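Local atomic coordinates of globin protein (Ramazzottius varieornatus, PDB entry 5ZIQ), a protein that is a hexacoordinated heme-binding globin that probably binds and may carry oxygen. Residues K52-H57 with D62-F67. Residues are numbered along the deposited sequence; the frame is centred on the assembly and turned at random.
Sequences KLFIEH and DLFPKF. With HEM (protoporphyrin IX containing Fe), chain E.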
loop_
_atom_site.group_PDB
_atom_site.type_symbol
_atom_site.label_atom_id
_atom_site.label_comp_id
_atom_site.label_asym_id
_atom_site.label_seq_id
_atom_site.Cartn_x
_atom_site.Cartn_y
_atom_site.Cartn_z
ATOM N N LYS A 52 2.893 6.394 9.646
ATOM C CA LYS A 52 3.313 5.168 10.332
ATOM C C LYS A 52 4.703 4.734 9.859
ATOM O O LYS A 52 5.552 4.341 10.676
ATOM C CB LYS A 52 2.286 4.046 10.185
ATOM C CG LYS A 52 2.581 2.797 11.005
ATOM C CD LYS A 52 2.496 3.060 12.501
ATOM C CE LYS A 52 2.329 1.755 13.243
ATOM N NZ LYS A 52 2.311 1.966 14.713
ATOM N N LEU A 53 4.951 4.835 8.550
ATOM C CA LEU A 53 6.287 4.500 8.027
ATOM C C LEU A 53 7.381 5.291 8.731
ATOM O O LEU A 53 8.435 4.747 9.098
ATOM C CB LEU A 53 6.356 4.757 6.523
ATOM C CG LEU A 53 7.668 4.397 5.818
ATOM C CD1 LEU A 53 7.939 2.892 5.787
ATOM C CD2 LEU A 53 7.652 4.964 4.406
ATOM N N PHE A 54 7.110 6.577 8.935
ATOM C CA PHE A 54 8.095 7.477 9.508
ATOM C C PHE A 54 8.318 7.182 10.991
ATOM O O PHE A 54 9.399 7.465 11.501
ATOM C CB PHE A 54 7.723 8.951 9.288
ATOM C CG PHE A 54 7.556 9.353 7.838
ATOM C CD1 PHE A 54 8.160 8.643 6.789
ATOM C CD2 PHE A 54 6.788 10.479 7.520
ATOM C CE1 PHE A 54 7.981 9.043 5.463
ATOM C CE2 PHE A 54 6.631 10.893 6.207
ATOM C CZ PHE A 54 7.218 10.169 5.170
ATOM N N ILE A 55 7.312 6.603 11.664
ATOM C CA ILE A 55 7.436 6.171 13.073
ATOM C C ILE A 55 8.309 4.920 13.134
ATOM O O ILE A 55 9.256 4.846 13.923
ATOM C CB ILE A 55 6.057 5.895 13.744
ATOM C CG1 ILE A 55 5.281 7.198 13.976
ATOM C CG2 ILE A 55 6.217 5.174 15.088
ATOM C CD1 ILE A 55 3.779 7.001 14.086
ATOM N N GLU A 56 8.004 3.950 12.283
ATOM C CA GLU A 56 8.694 2.665 12.308
ATOM C C GLU A 56 10.125 2.766 11.800
ATOM O O GLU A 56 11.011 2.044 12.273
ATOM C CB GLU A 56 7.892 1.633 11.532
ATOM C CG GLU A 56 6.480 1.518 12.097
ATOM C CD GLU A 56 5.783 0.218 11.780
ATOM O OE1 GLU A 56 6.055 -0.390 10.723
ATOM O OE2 GLU A 56 4.934 -0.189 12.592
ATOM N N HIS A 57 10.342 3.676 10.858
ATOM C CA HIS A 57 11.633 3.833 10.199
ATOM C C HIS A 57 11.855 5.316 9.898
ATOM O O HIS A 57 11.635 5.747 8.768
ATOM C CB HIS A 57 11.691 2.984 8.920
ATOM C CG HIS A 57 11.629 1.507 9.169
ATOM N ND1 HIS A 57 12.722 0.773 9.590
ATOM C CD2 HIS A 57 10.598 0.629 9.075
ATOM C CE1 HIS A 57 12.367 -0.492 9.735
ATOM N NE2 HIS A 57 11.086 -0.606 9.424
ATOM N N ASP A 62 13.575 10.843 5.256
ATOM C CA ASP A 62 14.681 11.433 4.503
ATOM C C ASP A 62 14.648 11.171 3.000
ATOM O O ASP A 62 15.290 11.904 2.239
ATOM C CB ASP A 62 16.031 10.929 5.035
ATOM C CG ASP A 62 16.329 11.383 6.448
ATOM O OD1 ASP A 62 15.723 12.363 6.923
ATOM O OD2 ASP A 62 17.203 10.756 7.080
ATOM N N LEU A 63 13.931 10.127 2.573
ATOM C CA LEU A 63 13.761 9.870 1.130
ATOM C C LEU A 63 12.762 10.838 0.500
ATOM O O LEU A 63 12.656 10.908 -0.722
ATOM C CB LEU A 63 13.387 8.400 0.846
ATOM C CG LEU A 63 14.294 7.266 1.347
ATOM C CD1 LEU A 63 13.929 5.959 0.651
ATOM C CD2 LEU A 63 15.763 7.562 1.124
ATOM N N PHE A 64 12.053 11.593 1.342
ATOM C CA PHE A 64 11.109 12.612 0.886
ATOM C C PHE A 64 11.593 13.981 1.390
ATOM O O PHE A 64 11.112 14.476 2.430
ATOM C CB PHE A 64 9.715 12.387 1.454
ATOM C CG PHE A 64 9.056 11.094 1.066
ATOM C CD1 PHE A 64 9.230 9.945 1.843
ATOM C CD2 PHE A 64 8.219 11.033 -0.051
ATOM C CE1 PHE A 64 8.567 8.752 1.515
ATOM C CE2 PHE A 64 7.567 9.848 -0.388
ATOM C CZ PHE A 64 7.733 8.715 0.395
ATOM N N PRO A 65 12.549 14.609 0.674
ATOM C CA PRO A 65 13.134 15.872 1.168
ATOM C C PRO A 65 12.115 17.010 1.400
ATOM O O PRO A 65 12.356 17.884 2.240
ATOM C CB PRO A 65 14.134 16.259 0.067
ATOM C CG PRO A 65 14.391 15.005 -0.697
ATOM C CD PRO A 65 13.106 14.234 -0.640
ATOM N N LYS A 66 10.984 16.973 0.693
ATOM C CA LYS A 66 9.919 17.983 0.846
ATOM C C LYS A 66 9.259 18.007 2.235
ATOM O O LYS A 66 8.555 18.976 2.573
ATOM C CB LYS A 66 8.852 17.817 -0.247
ATOM C CG LYS A 66 9.310 18.244 -1.634
ATOM C CD LYS A 66 8.310 17.824 -2.704
ATOM C CE LYS A 66 8.925 17.878 -4.100
ATOM N NZ LYS A 66 8.012 17.370 -5.170
ATOM N N PHE A 67 9.496 16.956 3.029
ATOM C CA PHE A 67 8.866 16.809 4.356
ATOM C C PHE A 67 9.779 17.195 5.521
ATOM O O PHE A 67 9.334 17.195 6.670
ATOM C CB PHE A 67 8.328 15.366 4.591
ATOM C CG PHE A 67 7.457 14.822 3.483
ATOM C CD1 PHE A 67 6.834 15.669 2.556
ATOM C CD2 PHE A 67 7.229 13.442 3.392
ATOM C CE1 PHE A 67 6.043 15.150 1.537
ATOM C CE2 PHE A 67 6.420 12.922 2.383
ATOM C CZ PHE A 67 5.845 13.781 1.455
HETATM C CHA HEM E . 7.167 7.229 -5.547
HETATM C CHB HEM E . 9.160 6.311 -1.243
HETATM C CHC HEM E . 7.030 1.898 -1.403
HETATM C CHD HEM E . 3.920 3.746 -4.631
HETATM C C1A HEM E . 7.941 7.335 -4.417
HETATM C C2A HEM E . 8.894 8.356 -4.177
HETATM C C3A HEM E . 9.461 8.102 -2.965
HETATM C C4A HEM E . 8.860 6.932 -2.441
HETATM C CMA HEM E . 10.517 8.933 -2.286
HETATM C CAA HEM E . 9.208 9.505 -5.110
HETATM C CBA HEM E . 8.885 10.856 -4.459
HETATM C CGA HEM E . 7.398 11.019 -4.300
HETATM O O1A HEM E . 6.636 10.777 -5.263
HETATM O O2A HEM E . 6.919 11.390 -3.210
HETATM C C1B HEM E . 8.793 4.988 -0.937
HETATM C C2B HEM E . 9.320 4.249 0.152
HETATM C C3B HEM E . 8.745 3.009 0.130
HETATM C C4B HEM E . 7.811 2.997 -1.018
HETATM C CMB HEM E . 10.350 4.749 1.139
HETATM C CAB HEM E . 8.981 1.895 1.059
HETATM C CBB HEM E . 9.013 2.131 2.370
HETATM C C1C HEM E . 5.922 2.027 -2.228
HETATM C C2C HEM E . 4.832 1.157 -2.314
HETATM C C3C HEM E . 3.935 1.709 -3.225
HETATM C C4C HEM E . 4.490 2.920 -3.697
HETATM C CMC HEM E . 4.665 -0.133 -1.556
HETATM C CAC HEM E . 2.625 1.191 -3.658
HETATM C CBC HEM E . 2.200 -0.013 -3.336
HETATM C C1D HEM E . 4.628 4.821 -5.165
HETATM C C2D HEM E . 4.132 5.537 -6.354
HETATM C C3D HEM E . 5.032 6.505 -6.609
HETATM C C4D HEM E . 6.080 6.372 -5.580
HETATM C CMD HEM E . 2.863 5.229 -7.119
HETATM C CAD HEM E . 4.977 7.519 -7.737
HETATM C CBD HEM E . 5.915 7.051 -8.842
HETATM C CGD HEM E . 5.918 8.013 -10.004
HETATM O O1D HEM E . 5.004 8.858 -10.109
HETATM O O2D HEM E . 6.833 7.964 -10.864
HETATM N NA HEM E . 7.957 6.452 -3.365
HETATM N NB HEM E . 7.938 4.197 -1.588
HETATM N NC HEM E . 5.699 3.074 -3.082
HETATM N ND HEM E . 5.793 5.356 -4.737
HETATM FE FE HEM E . 6.835 4.798 -3.237
#
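With CG beside the backbone N in both residues (chi1 -58° in Phe54, -62° in Phe64), the ring of Phe54 reaches out from helix 42-56 toward the following loop, while that of Phe64 is turned to meet both Phe54 and the heme edge. Phe54 CZ lies 3.9 Å from Phe64 CD1, which sits at the Phe54 ring edge, near its plane; the two rings are oblique, their planes at 64°. The same CZ comes within 3.7 Å of Phe67 CD2, at the edge of the Phe67 ring. A backbone bond from Phe67 N to Phe64 O (3.0 Å) holds the turn that carries both loop rings. Phe64 also meets the heme: its CZ approaches meso carbon CHB at 3.2 Å, methyl CMA lies over one face, and propionate oxygen O2A is at the ring edge, 3.3 Å from CE2, probably a weakly favourable electrostatic approach. On the helix side, Leu53 CD1 packs against vinyl carbon CBB at 3.7 Å. Replacing Phe64 by alanine would remove the ring between Phe54 CZ and the heme edge, and is likely to leave both without that packing partner. Among the three rings only carbons touch, so van der Waals packing joins helix to loop in this wall of the globin heme pocket.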